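Local structure of bifunctional GH43-CE protein (Bacteroides eggerthii, 6MLY) at residues A[332-337]-A[341-346]; A[356-361]-A[365-370]; A[555-560]-A[698-703]; A[571-576]-A[776-781]; A[756-761]-A[782-787]. The protein probably takes part in arabinoxylan breakdown, combining a family 43 glycoside hydrolase, tentatively a xylan beta-xylosidase, with a carbohydrate esterase in one chain. One frame throughout, in Å; residues are numbered along the deposited sequence.

Contact 1: residues A[332-337]-A[341-346]; sequences WQWNHN and ALWSLS
Trp334 lays the outer end of its six-membered ring over one face of the pyrrole ring of Trp343. The centroids of these two rings are 4.3 Å apart and their planes are inclined at 43°, too steep for a parallel stack and too shallow for an edge-to-face pair, so the meeting is oblique. The touching atoms are CZ2 and CH2 of Trp334. CZ2 stands 3.3 Å from Trp343 NE1, displaced toward the rim of that indole, while CH2 lies 3.5 Å from Trp343 CG. Trp343 presents this face because its CG sits between the backbone N and the carbonyl carbon (chi1 68°), which lifts the indole off its own chain toward Trp334. The NE1 group donates its hydrogen bond elsewhere, to Asn340 OD1, which would help to set the rotation of the ring. The backbones stay far apart, with CA of Trp334 11.4 Å from CA of Trp343, so the indoles alone span the distance. That spacing suits the interior of a concanavalin A-like beta-sandwich, where side chains from two facing sheets meet. Strand 333-335 belongs to one sheet, beside strand 370-373, whose Leu370 packs on Trp334; the short strand 343-344 borders the other, beside strand 352-355, whose Leu354 packs on Trp343, and Leu328 from a loop touches both indoles.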
# COMPACT_ATOMS: atom_id res chain seq x y z
N TRP A 332 2.35 -2.47 -20.65
CA TRP A 332 1.07 -1.78 -20.46
C TRP A 332 -0.10 -2.71 -20.80
O TRP A 332 -0.07 -3.41 -21.82
CB TRP A 332 1.00 -0.51 -21.31
CG TRP A 332 1.90 0.60 -20.86
CD1 TRP A 332 2.98 1.11 -21.54
CD2 TRP A 332 1.79 1.37 -19.65
NE1 TRP A 332 3.54 2.13 -20.83
CE2 TRP A 332 2.84 2.32 -19.67
CE3 TRP A 332 0.92 1.35 -18.56
CZ2 TRP A 332 3.03 3.24 -18.64
CZ3 TRP A 332 1.11 2.27 -17.54
CH2 TRP A 332 2.16 3.19 -17.58
N GLN A 333 -1.12 -2.69 -19.93
CA GLN A 333 -2.44 -3.29 -20.18
C GLN A 333 -3.50 -2.37 -19.54
O GLN A 333 -3.34 -1.94 -18.40
CB GLN A 333 -2.55 -4.71 -19.60
CG GLN A 333 -1.31 -5.59 -19.76
CD GLN A 333 -1.51 -6.99 -19.24
OE1 GLN A 333 -2.64 -7.42 -19.01
NE2 GLN A 333 -0.43 -7.73 -19.06
N TRP A 334 -4.58 -2.10 -20.29
CA TRP A 334 -5.72 -1.32 -19.80
C TRP A 334 -6.57 -2.17 -18.85
O TRP A 334 -6.50 -3.39 -18.86
CB TRP A 334 -6.58 -0.81 -20.95
CG TRP A 334 -5.85 -0.03 -21.99
CD1 TRP A 334 -5.27 -0.51 -23.13
CD2 TRP A 334 -5.64 1.40 -22.02
NE1 TRP A 334 -4.71 0.51 -23.85
CE2 TRP A 334 -4.92 1.69 -23.19
CE3 TRP A 334 -5.99 2.45 -21.16
CZ2 TRP A 334 -4.55 2.99 -23.53
CZ3 TRP A 334 -5.62 3.73 -21.49
CH2 TRP A 334 -4.90 3.99 -22.66
N ASN A 335 -7.38 -1.50 -18.03
CA ASN A 335 -8.43 -2.11 -17.24
C ASN A 335 -9.70 -2.19 -18.10
O ASN A 335 -10.28 -1.14 -18.42
CB ASN A 335 -8.69 -1.33 -15.95
CG ASN A 335 -9.89 -1.83 -15.16
OD1 ASN A 335 -10.16 -3.03 -15.11
ND2 ASN A 335 -10.59 -0.92 -14.51
N HIS A 336 -10.09 -3.41 -18.48
CA HIS A 336 -11.22 -3.65 -19.37
C HIS A 336 -10.91 -3.03 -20.74
O HIS A 336 -9.81 -2.53 -20.97
CB HIS A 336 -12.53 -3.14 -18.76
CG HIS A 336 -13.16 -4.06 -17.77
ND1 HIS A 336 -12.59 -4.33 -16.54
CD2 HIS A 336 -14.33 -4.74 -17.80
CE1 HIS A 336 -13.36 -5.16 -15.87
NE2 HIS A 336 -14.44 -5.42 -16.62
N ASN A 337 -11.89 -3.09 -21.66
CA ASN A 337 -11.72 -2.61 -23.02
C ASN A 337 -11.51 -1.10 -23.03
O ASN A 337 -12.37 -0.35 -22.57
CB ASN A 337 -12.91 -2.98 -23.91
CG ASN A 337 -12.96 -4.45 -24.23
OD1 ASN A 337 -12.07 -5.20 -23.83
ND2 ASN A 337 -13.99 -4.87 -24.94
N ALA A 341 -10.53 6.13 -28.71
CA ALA A 341 -10.77 7.50 -29.17
C ALA A 341 -10.18 8.52 -28.19
O ALA A 341 -9.72 9.57 -28.62
CB ALA A 341 -12.25 7.73 -29.35
N LEU A 342 -10.17 8.19 -26.90
CA LEU A 342 -10.02 9.17 -25.81
C LEU A 342 -8.60 9.20 -25.22
O LEU A 342 -8.37 9.95 -24.28
CB LEU A 342 -11.04 8.84 -24.72
CG LEU A 342 -12.50 9.08 -25.10
CD1 LEU A 342 -13.43 8.50 -24.05
CD2 LEU A 342 -12.78 10.56 -25.31
N TRP A 343 -7.66 8.41 -25.74
CA TRP A 343 -6.24 8.58 -25.40
C TRP A 343 -5.46 8.85 -26.69
O TRP A 343 -5.95 8.57 -27.78
CB TRP A 343 -5.68 7.38 -24.62
CG TRP A 343 -5.58 6.09 -25.39
CD1 TRP A 343 -6.56 5.15 -25.54
CD2 TRP A 343 -4.42 5.57 -26.06
NE1 TRP A 343 -6.10 4.10 -26.27
CE2 TRP A 343 -4.79 4.33 -26.62
CE3 TRP A 343 -3.12 6.04 -26.27
CZ2 TRP A 343 -3.91 3.54 -27.36
CZ3 TRP A 343 -2.24 5.26 -27.01
CH2 TRP A 343 -2.63 4.03 -27.54
N SER A 344 -4.26 9.41 -26.53
CA SER A 344 -3.43 9.77 -27.67
C SER A 344 -1.99 10.04 -27.23
O SER A 344 -1.74 10.38 -26.07
CB SER A 344 -4.00 10.97 -28.38
OG SER A 344 -3.18 11.34 -29.48
N LEU A 345 -1.05 9.86 -28.16
CA LEU A 345 0.37 10.18 -27.96
C LEU A 345 0.87 11.21 -28.99
O LEU A 345 2.03 11.57 -28.95
CB LEU A 345 1.20 8.90 -28.06
CG LEU A 345 1.08 7.93 -26.89
CD1 LEU A 345 1.73 6.60 -27.22
CD2 LEU A 345 1.70 8.52 -25.63
N SER A 346 -0.00 11.66 -29.90
CA SER A 346 0.37 12.67 -30.89
C SER A 346 -0.30 14.02 -30.57
O SER A 346 -0.03 15.02 -31.24
CB SER A 346 0.07 12.20 -32.29
OG SER A 346 -1.32 12.09 -32.52

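Contact 2: residues A[356-361]-A[365-370]; sequences TGRMET and QAKNIL
Glu360 OE2 receives the NH1 group of Arg358 at 3.1 Å, in a salt bridge whose N-H...O angle is 147°, right beside the carbonyl O of Gln365 across the contact. Both carboxylate oxygens, OE1 and OE2 of Glu360, stand about 3.0 Å from that O of Gln365; all three are acceptors and not bonded to one another, and the guanidinium alongside would probably offset their like polarity. The carboxylate uses the syn lone pair of OE2, while that oxygen stands 22° out of the guanidinium plane. Gln365 O also reaches the guanidinium edge, but at too poor an angle to NH1 for a hydrogen bond. Over one face of the same group passes Lys367 CD, 3.7 Å above the plane, the two chains crossing at about a right angle. Both segments belong to the loop from strand 352-355 in one sheet of the concanavalin A-like sandwich to strand 370-373 in the other, and the contact lies between its two limbs. Were Glu360 an alanine, Arg358 NH1 would lose its carboxylate, and a gap would probably open beside Gln365 O and Ala366. Outside the loop, Arg358 NH2 bonds to Leu84 O and forms a salt bridge with Asp85, while Lys367 NZ bonds to Asn83 O, so these like charges, 4.7 Å apart from Arg358 NH2 to Lys367 NZ, each have their own acceptors. Nearer the backbone, Glu360 CG rests 4.3 Å from Ala366 CB.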
# COMPACT_ATOMS: atom_id res chain seq x y z
N THR A 356 -11.55 12.49 -21.18
CA THR A 356 -12.78 11.97 -20.60
C THR A 356 -13.82 11.72 -21.71
O THR A 356 -13.80 12.37 -22.75
CB THR A 356 -13.31 12.96 -19.55
OG1 THR A 356 -12.41 12.95 -18.44
CG2 THR A 356 -14.71 12.64 -19.08
N GLY A 357 -14.73 10.77 -21.46
CA GLY A 357 -15.86 10.48 -22.36
C GLY A 357 -17.21 10.39 -21.65
O GLY A 357 -18.25 10.52 -22.30
N ARG A 358 -17.20 10.16 -20.33
CA ARG A 358 -18.39 9.73 -19.59
C ARG A 358 -18.26 10.15 -18.12
O ARG A 358 -17.15 10.15 -17.57
CB ARG A 358 -18.54 8.21 -19.75
CG ARG A 358 -19.75 7.60 -19.06
CD ARG A 358 -19.47 6.22 -18.49
NE ARG A 358 -19.43 5.17 -19.50
CZ ARG A 358 -18.91 3.96 -19.31
NH1 ARG A 358 -18.20 3.69 -18.23
NH2 ARG A 358 -19.11 3.01 -20.22
N MET A 359 -19.39 10.51 -17.50
CA MET A 359 -19.47 10.84 -16.06
C MET A 359 -19.62 9.53 -15.27
O MET A 359 -20.47 8.70 -15.60
CB MET A 359 -20.67 11.74 -15.76
CG MET A 359 -20.66 13.04 -16.53
SD MET A 359 -22.28 13.87 -16.53
CE MET A 359 -22.53 14.13 -14.78
N GLU A 360 -18.81 9.36 -14.22
CA GLU A 360 -18.76 8.12 -13.45
C GLU A 360 -19.27 8.37 -12.02
O GLU A 360 -19.20 9.49 -11.52
CB GLU A 360 -17.34 7.57 -13.45
CG GLU A 360 -16.75 7.37 -14.84
CD GLU A 360 -17.27 6.19 -15.64
OE1 GLU A 360 -18.22 5.51 -15.19
OE2 GLU A 360 -16.71 5.94 -16.74
N THR A 361 -19.79 7.31 -11.40
CA THR A 361 -20.15 7.28 -9.97
C THR A 361 -19.16 6.41 -9.18
O THR A 361 -19.16 6.42 -7.95
CB THR A 361 -21.56 6.70 -9.75
OG1 THR A 361 -22.35 6.97 -10.91
CG2 THR A 361 -22.22 7.25 -8.51
N GLN A 365 -15.64 1.74 -12.48
CA GLN A 365 -16.44 1.79 -13.72
C GLN A 365 -15.85 2.83 -14.69
O GLN A 365 -16.46 3.13 -15.72
CB GLN A 365 -17.91 2.09 -13.40
CG GLN A 365 -18.59 1.03 -12.55
CD GLN A 365 -18.53 -0.35 -13.16
OE1 GLN A 365 -18.02 -1.29 -12.56
NE2 GLN A 365 -19.05 -0.49 -14.37
N ALA A 366 -14.67 3.38 -14.37
CA ALA A 366 -13.98 4.33 -15.24
C ALA A 366 -13.25 3.58 -16.36
O ALA A 366 -12.72 2.47 -16.16
CB ALA A 366 -13.04 5.20 -14.44
N LYS A 367 -13.22 4.21 -17.54
CA LYS A 367 -12.53 3.68 -18.71
C LYS A 367 -11.14 4.31 -18.80
O LYS A 367 -10.88 5.36 -18.21
CB LYS A 367 -13.35 3.97 -19.97
CG LYS A 367 -14.72 3.31 -20.01
CD LYS A 367 -15.48 3.54 -21.30
CE LYS A 367 -14.96 2.71 -22.46
NZ LYS A 367 -15.34 1.29 -22.34
N ASN A 368 -10.26 3.64 -19.54
CA ASN A 368 -8.93 4.13 -19.91
C ASN A 368 -8.06 4.31 -18.66
O ASN A 368 -7.26 5.25 -18.59
CB ASN A 368 -9.03 5.39 -20.78
CG ASN A 368 -9.76 5.13 -22.09
OD1 ASN A 368 -10.82 4.51 -22.10
ND2 ASN A 368 -9.19 5.58 -23.20
N ILE A 369 -8.21 3.39 -17.70
CA ILE A 369 -7.25 3.24 -16.62
C ILE A 369 -6.11 2.36 -17.14
O ILE A 369 -6.33 1.19 -17.49
CB ILE A 369 -7.92 2.67 -15.35
CG1 ILE A 369 -9.07 3.55 -14.86
CG2 ILE A 369 -6.89 2.44 -14.25
CD1 ILE A 369 -9.76 3.04 -13.62
N LEU A 370 -4.90 2.94 -17.20
CA LEU A 370 -3.69 2.34 -17.80
C LEU A 370 -2.82 1.75 -16.68
O LEU A 370 -2.63 2.40 -15.67
CB LEU A 370 -2.95 3.44 -18.56
CG LEU A 370 -1.77 2.98 -19.41
CD1 LEU A 370 -2.23 2.15 -20.60
CD2 LEU A 370 -0.95 4.18 -19.88

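Contact 3: residues A[555-560]-A[698-703]; sequences SAWFAN and AALIGG. With ACT (acetate ion), chain E.
The indole of Trp557 carries Leu700 on one face: methyl CD2 of Leu700 sits 3.6 Å from the centroid of the six-membered ring of Trp557, only 17° off the ring normal, a CH-pi contact. The second methyl, CD1, reaches 3.7 Å from Trp557 CB, so one methyl covers the ring and the other the CB-CG end. The Phe558 ring has Ala556 O over one face and meets Ala699 CB obliquely, with CE1 of Phe558 at 3.8 Å from that methyl. In this alpha/beta-hydrolase domain the loop after strand 546-552 thus leans on helix 696-701. Leu700 CG lies anti to the backbone N (chi1 174°), which spreads both methyls toward the indole. The helix finishes just beyond: Gly703 N bonds to Ala698 O and Gly702 N more weakly to Ala699 O, with positive phi at Gly702, a Schellman pattern. Trp557 also meets the ring of His632, close to a probable nucleophile elbow. In relatives, the equivalent loop commonly supplies oxyanion-hole amides, which remains a possibility here; an acetate ion, probably from the crystallisation liquor, accepts through OXT a weak hydrogen bond from Ala556 N, 2.8 Å long with an N-H...O angle of 130°.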
# COMPACT_ATOMS: atom_id res chain seq x y z
N SER A 555 -8.08 14.54 21.47
CA SER A 555 -9.28 13.73 21.31
C SER A 555 -10.23 13.86 22.51
O SER A 555 -11.31 13.27 22.48
CB SER A 555 -8.89 12.30 21.08
OG SER A 555 -8.07 11.82 22.14
N ALA A 556 -9.84 14.61 23.54
CA ALA A 556 -10.48 14.54 24.85
C ALA A 556 -10.39 13.11 25.40
O ALA A 556 -11.26 12.65 26.13
CB ALA A 556 -11.91 15.02 24.76
N TRP A 557 -9.30 12.41 25.03
CA TRP A 557 -9.03 11.04 25.44
C TRP A 557 -10.11 10.06 24.93
O TRP A 557 -10.39 9.05 25.59
CB TRP A 557 -8.88 10.95 26.96
CG TRP A 557 -7.95 11.97 27.55
CD1 TRP A 557 -6.59 12.00 27.47
CD2 TRP A 557 -8.32 13.10 28.36
NE1 TRP A 557 -6.09 13.07 28.14
CE2 TRP A 557 -7.12 13.77 28.71
CE3 TRP A 557 -9.53 13.62 28.82
CZ2 TRP A 557 -7.11 14.92 29.49
CZ3 TRP A 557 -9.52 14.77 29.59
CH2 TRP A 557 -8.33 15.41 29.92
N PHE A 558 -10.70 10.34 23.76
CA PHE A 558 -11.81 9.53 23.23
C PHE A 558 -11.40 8.75 21.97
O PHE A 558 -12.12 7.85 21.57
CB PHE A 558 -13.04 10.39 22.91
CG PHE A 558 -13.86 10.79 24.11
CD1 PHE A 558 -14.26 9.85 25.05
CD2 PHE A 558 -14.28 12.11 24.28
CE1 PHE A 558 -15.03 10.23 26.14
CE2 PHE A 558 -15.05 12.48 25.37
CZ PHE A 558 -15.42 11.53 26.30
N ALA A 559 -10.25 9.10 21.37
CA ALA A 559 -9.83 8.54 20.08
C ALA A 559 -8.63 7.61 20.27
O ALA A 559 -7.80 7.83 21.15
CB ALA A 559 -9.50 9.66 19.13
N ASN A 560 -8.54 6.57 19.43
CA ASN A 560 -7.42 5.63 19.45
C ASN A 560 -6.82 5.50 18.04
O ASN A 560 -6.08 4.56 17.77
CB ASN A 560 -7.83 4.27 20.02
CG ASN A 560 -8.99 3.62 19.29
OD1 ASN A 560 -9.33 4.00 18.17
ND2 ASN A 560 -9.61 2.64 19.92
N ALA A 698 -14.15 12.70 33.39
CA ALA A 698 -14.95 11.72 34.13
C ALA A 698 -14.91 10.35 33.42
O ALA A 698 -14.85 9.30 34.07
CB ALA A 698 -16.37 12.22 34.27
N ALA A 699 -14.94 10.38 32.08
CA ALA A 699 -14.83 9.18 31.26
C ALA A 699 -13.40 8.61 31.35
O ALA A 699 -13.23 7.40 31.29
CB ALA A 699 -15.21 9.48 29.83
N LEU A 700 -12.40 9.49 31.47
CA LEU A 700 -10.99 9.10 31.42
C LEU A 700 -10.59 8.32 32.67
O LEU A 700 -9.77 7.42 32.60
CB LEU A 700 -10.12 10.35 31.26
CG LEU A 700 -8.61 10.12 31.33
CD1 LEU A 700 -8.13 9.30 30.14
CD2 LEU A 700 -7.86 11.45 31.43
N ILE A 701 -11.15 8.69 33.83
CA ILE A 701 -10.81 8.06 35.10
C ILE A 701 -11.82 6.95 35.40
O ILE A 701 -11.60 6.14 36.29
CB ILE A 701 -10.75 9.09 36.25
CG1 ILE A 701 -12.14 9.63 36.61
CG2 ILE A 701 -9.78 10.21 35.90
CD1 ILE A 701 -12.17 10.50 37.84
N GLY A 702 -12.94 6.93 34.66
CA GLY A 702 -14.02 6.01 34.94
C GLY A 702 -14.56 6.23 36.34
O GLY A 702 -14.52 5.34 37.18
N GLY A 703 -15.05 7.45 36.58
CA GLY A 703 -15.51 7.88 37.89
C GLY A 703 -15.92 9.34 37.89
O GLY A 703 -15.61 10.08 36.94
C ACT E . -9.61 17.93 21.84
O ACT E . -10.72 18.35 22.22
OXT ACT E . -9.01 16.99 22.43
CH3 ACT E . -8.96 18.57 20.64

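Contact 4: residues A[571-576]-A[776-781]; sequences GKSLLD and NTLKKM
Leu778 brings its methyl CD2 to the side of Ser573, 3.6 Å from OG and 3.7 Å from CB of that serine, so a branched apolar end meets a small polar side chain. One step deeper, CE of Met781 reaches CG of Leu574 at 4.1 Å, the two chains crossing at about a right angle. No hydrogen bond links the segments; this is packing between two helices, with 144 Å² buried in all. The serine hydroxyl is satisfied within its own helix, by Phe570 O, so its contact with the leucine is van der Waals packing. Met781 runs out nearly straight through chi1 (-176°) and chi2 and bends only at chi3, which swings CE onto Leu574. With an alanine in place of Leu778, the methyl beside Ser573 is gone, and a gap would probably open between the helices at their more exposed rim. Ile782, on the next turn, continues the same seam by touching both Ser573 and Leu574. Helices 563-577 and 775-789 thus pack against each other on one side of the central sheet of the alpha/beta-hydrolase fold, with Leu574 reaching Val581 of strand 579-584 and Met781 reaching Val673 and Trp675 of strand 671-675.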
# COMPACT_ATOMS: atom_id res chain seq x y z
N GLY A 571 3.79 17.49 11.37
CA GLY A 571 4.68 16.65 10.54
C GLY A 571 5.64 17.43 9.65
O GLY A 571 6.85 17.41 9.88
N LYS A 572 5.10 18.08 8.61
CA LYS A 572 5.90 18.70 7.54
C LYS A 572 6.97 19.64 8.12
O LYS A 572 8.13 19.60 7.70
CB LYS A 572 4.99 19.45 6.57
N SER A 573 6.57 20.47 9.09
CA SER A 573 7.43 21.55 9.61
C SER A 573 8.61 20.98 10.41
O SER A 573 9.73 21.48 10.30
CB SER A 573 6.63 22.53 10.43
OG SER A 573 5.77 21.84 11.33
N LEU A 574 8.35 19.93 11.20
CA LEU A 574 9.40 19.24 11.95
C LEU A 574 10.37 18.55 10.97
O LEU A 574 11.59 18.57 11.19
CB LEU A 574 8.77 18.21 12.89
CG LEU A 574 8.29 18.74 14.23
CD1 LEU A 574 7.37 17.74 14.91
CD2 LEU A 574 9.47 19.07 15.13
N LEU A 575 9.82 17.95 9.90
CA LEU A 575 10.58 17.15 8.93
C LEU A 575 11.58 18.03 8.15
O LEU A 575 12.66 17.55 7.80
CB LEU A 575 9.60 16.46 7.97
CG LEU A 575 8.97 15.17 8.50
CD1 LEU A 575 7.71 14.82 7.73
CD2 LEU A 575 9.96 14.02 8.46
N ASP A 576 11.21 19.29 7.89
CA ASP A 576 12.06 20.23 7.14
C ASP A 576 13.29 20.64 7.98
O ASP A 576 14.34 20.96 7.42
CB ASP A 576 11.27 21.47 6.70
CG ASP A 576 10.16 21.19 5.70
OD1 ASP A 576 10.43 20.52 4.69
OD2 ASP A 576 9.03 21.67 5.94
N ASN A 776 4.04 31.56 13.22
CA ASN A 776 4.97 32.05 14.23
C ASN A 776 5.04 31.05 15.40
O ASN A 776 6.14 30.70 15.84
CB ASN A 776 4.59 33.45 14.71
CG ASN A 776 4.40 34.43 13.57
OD1 ASN A 776 3.44 35.21 13.57
ND2 ASN A 776 5.28 34.41 12.59
N THR A 777 3.88 30.61 15.89
CA THR A 777 3.79 29.65 16.99
C THR A 777 4.45 28.33 16.57
O THR A 777 5.22 27.74 17.34
CB THR A 777 2.34 29.45 17.46
OG1 THR A 777 1.44 29.66 16.37
CG2 THR A 777 1.95 30.38 18.59
N LEU A 778 4.15 27.88 15.35
CA LEU A 778 4.72 26.66 14.78
C LEU A 778 6.25 26.77 14.75
O LEU A 778 6.94 25.89 15.24
CB LEU A 778 4.14 26.43 13.38
CG LEU A 778 4.22 25.00 12.83
CD1 LEU A 778 3.24 24.08 13.55
CD2 LEU A 778 3.95 24.99 11.34
N LYS A 779 6.75 27.88 14.21
CA LYS A 779 8.19 28.11 14.01
C LYS A 779 8.94 28.08 15.36
O LYS A 779 10.10 27.68 15.41
CB LYS A 779 8.43 29.44 13.29
CG LYS A 779 9.84 29.67 12.78
CD LYS A 779 10.31 31.11 12.91
CE LYS A 779 11.70 31.35 12.37
NZ LYS A 779 12.74 30.67 13.19
N LYS A 780 8.28 28.52 16.44
CA LYS A 780 8.90 28.56 17.75
C LYS A 780 9.04 27.14 18.31
O LYS A 780 10.00 26.85 19.03
CB LYS A 780 8.12 29.46 18.71
CG LYS A 780 8.51 30.93 18.63
CD LYS A 780 7.62 31.82 19.45
CE LYS A 780 8.05 33.27 19.41
NZ LYS A 780 7.22 34.09 20.32
N MET A 781 8.09 26.26 17.98
CA MET A 781 8.14 24.85 18.36
C MET A 781 9.40 24.20 17.78
O MET A 781 10.13 23.49 18.48
CB MET A 781 6.91 24.09 17.85
CG MET A 781 6.86 22.64 18.30
SD MET A 781 5.42 21.77 17.67
CE MET A 781 5.88 21.60 15.95

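Contact 5: residues A[756-761]-A[782-787]; sequences RLEEFI and IDFFAR
Glu758 OE2 and Arg787 NH2 form a salt bridge, 3.1 Å long, between the corner of the chain at Glu758 and helix 775-789 near its C-terminal end. The hydrogen bond within it is weak, its N-H...O angle being only 127°. Although the carboxylate and guanidinium planes are just 10° apart, the groups are offset, and OE2 of Glu758 approaches the guanidinium obliquely; NE of Arg787 stays farther from that oxygen, at 3.6 Å. Only NH2 is bonded, so this is not a bidentate pair. On one face of the guanidinium lies Asp783 O, from one turn back along the helix, so Arg787 curls over its own backbone as it reaches for the glutamate, helped by a bend at chi3. Glu759, itself paired with Lys780, adds a more distant opposite charge, with OE1 of Glu759 5.1 Å from Arg787 NH2.

Beneath the bridge, the aliphatic part of Glu758 packs on Phe784: CG of the glutamate is 4.0 Å from CD1 of the ring, a contact neither clearly on the face nor at the edge. Glu758 CG is anti to the backbone N, and a sharp turn at chi2 (96°) carries the carboxylate past the phenylalanine to Arg787. The glutamate thus has an apolar stem against a buried ring and a charged tip at the more exposed rim.

In the alpha/beta-hydrolase fold this joins helix 775-789 to strand 757-763. Strand 727-733 lies next in the sheet, its Ile729 touching both Glu758 and Phe784; beyond it, Val673 of strand 671-675 also packs on Phe784.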
# COMPACT_ATOMS: atom_id res chain seq x y z
N ARG A 756 11.77 25.36 34.60
CA ARG A 756 11.49 24.40 33.53
C ARG A 756 10.90 25.11 32.31
O ARG A 756 11.25 24.78 31.18
CB ARG A 756 10.54 23.31 34.04
CG ARG A 756 11.12 22.45 35.15
CD ARG A 756 12.47 21.86 34.77
NE ARG A 756 13.58 22.77 35.00
CZ ARG A 756 14.74 22.74 34.35
NH1 ARG A 756 14.94 21.85 33.39
NH2 ARG A 756 15.69 23.61 34.64
N LEU A 757 10.02 26.09 32.54
CA LEU A 757 9.40 26.83 31.45
C LEU A 757 10.47 27.60 30.66
O LEU A 757 11.16 28.47 31.20
CB LEU A 757 8.34 27.78 32.01
CG LEU A 757 7.46 28.46 30.97
CD1 LEU A 757 6.52 27.44 30.33
CD2 LEU A 757 6.67 29.60 31.59
N GLU A 758 10.59 27.26 29.37
CA GLU A 758 11.38 28.01 28.40
C GLU A 758 10.61 29.27 27.98
O GLU A 758 11.19 30.35 27.89
CB GLU A 758 11.70 27.14 27.17
CG GLU A 758 12.23 27.90 25.96
CD GLU A 758 13.75 27.95 25.80
OE1 GLU A 758 14.46 27.34 26.62
OE2 GLU A 758 14.20 28.60 24.83
N GLU A 759 9.31 29.11 27.71
CA GLU A 759 8.49 30.17 27.15
C GLU A 759 7.01 29.81 27.27
O GLU A 759 6.61 28.70 26.94
CB GLU A 759 8.88 30.37 25.69
CG GLU A 759 8.41 31.68 25.09
CD GLU A 759 8.82 31.87 23.64
OE1 GLU A 759 9.50 30.96 23.10
OE2 GLU A 759 8.47 32.91 23.06
N PHE A 760 6.20 30.77 27.74
CA PHE A 760 4.74 30.73 27.63
C PHE A 760 4.31 31.66 26.49
O PHE A 760 4.76 32.81 26.43
CB PHE A 760 4.08 31.14 28.95
CG PHE A 760 2.60 31.39 28.86
CD1 PHE A 760 1.72 30.35 28.60
CD2 PHE A 760 2.08 32.66 29.00
CE1 PHE A 760 0.36 30.58 28.50
CE2 PHE A 760 0.72 32.89 28.90
CZ PHE A 760 -0.14 31.85 28.65
N ILE A 761 3.45 31.15 25.59
CA ILE A 761 3.02 31.88 24.39
C ILE A 761 1.49 32.04 24.40
O ILE A 761 0.76 31.06 24.33
CB ILE A 761 3.49 31.18 23.10
CG1 ILE A 761 5.01 31.01 23.10
CG2 ILE A 761 3.00 31.92 21.87
CD1 ILE A 761 5.55 30.24 21.91
N ILE A 782 9.64 24.47 16.49
CA ILE A 782 10.75 23.91 15.73
C ILE A 782 12.07 24.42 16.33
O ILE A 782 12.96 23.63 16.65
CB ILE A 782 10.62 24.27 14.23
CG1 ILE A 782 9.29 23.82 13.64
CG2 ILE A 782 11.80 23.71 13.44
CD1 ILE A 782 8.94 22.37 13.90
N ASP A 783 12.18 25.75 16.50
CA ASP A 783 13.41 26.41 16.95
C ASP A 783 13.80 25.93 18.35
O ASP A 783 15.00 25.84 18.66
CB ASP A 783 13.25 27.93 16.92
CG ASP A 783 13.28 28.52 15.52
OD1 ASP A 783 13.46 27.74 14.56
OD2 ASP A 783 13.13 29.75 15.40
N PHE A 784 12.80 25.63 19.19
CA PHE A 784 13.01 25.14 20.55
C PHE A 784 13.55 23.70 20.52
O PHE A 784 14.59 23.41 21.11
CB PHE A 784 11.71 25.26 21.37
CG PHE A 784 11.72 24.52 22.68
CD1 PHE A 784 12.73 24.72 23.61
CD2 PHE A 784 10.71 23.62 23.00
CE1 PHE A 784 12.75 24.02 24.81
CE2 PHE A 784 10.72 22.93 24.20
CZ PHE A 784 11.74 23.13 25.10
N PHE A 785 12.85 22.81 19.80
CA PHE A 785 13.28 21.40 19.68
C PHE A 785 14.70 21.35 19.09
O PHE A 785 15.51 20.52 19.52
CB PHE A 785 12.27 20.59 18.87
CG PHE A 785 11.01 20.20 19.62
CD1 PHE A 785 11.08 19.63 20.89
CD2 PHE A 785 9.76 20.36 19.04
CE1 PHE A 785 9.93 19.27 21.57
CE2 PHE A 785 8.61 20.00 19.72
CZ PHE A 785 8.69 19.45 20.98
N ALA A 786 14.99 22.25 18.14
CA ALA A 786 16.30 22.36 17.48
C ALA A 786 17.40 22.80 18.46
O ALA A 786 18.53 22.32 18.37
CB ALA A 786 16.20 23.33 16.32
N ARG A 787 17.08 23.74 19.37
CA ARG A 787 18.06 24.27 20.33
C ARG A 787 18.46 23.20 21.35
O ARG A 787 19.64 23.08 21.71
CB ARG A 787 17.51 25.50 21.07
CG ARG A 787 17.72 26.82 20.36
CD ARG A 787 17.34 27.99 21.25
NE ARG A 787 15.96 27.92 21.72
CZ ARG A 787 14.93 28.54 21.16
NH1 ARG A 787 15.09 29.25 20.05
NH2 ARG A 787 13.73 28.47 21.72

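How the contacts relate
The contacts fall into two groups. Contacts 1 and 2, with centres 11 Å apart, share the sandwich domain, where Asn335 N probably donates a hydrogen bond to Ile369 O at 2.9 Å. Contacts 4 and 5, with centres 12 Å apart, both use helix 775-789 of the esterase domain, and a salt bridge joins Lys780 NZ to Glu759 OE2 at 3.2 Å. Contact 3 stands apart in that domain, about 16 Å from contact 4 between nearest atoms; its Trp557 lies near, without touching, a probable Ser-His-Asp triad. Contacts 1 and 3 lie about 53 Å apart between centres. In 756-761, Arg756 bonds to Asp725, a sodium-site residue.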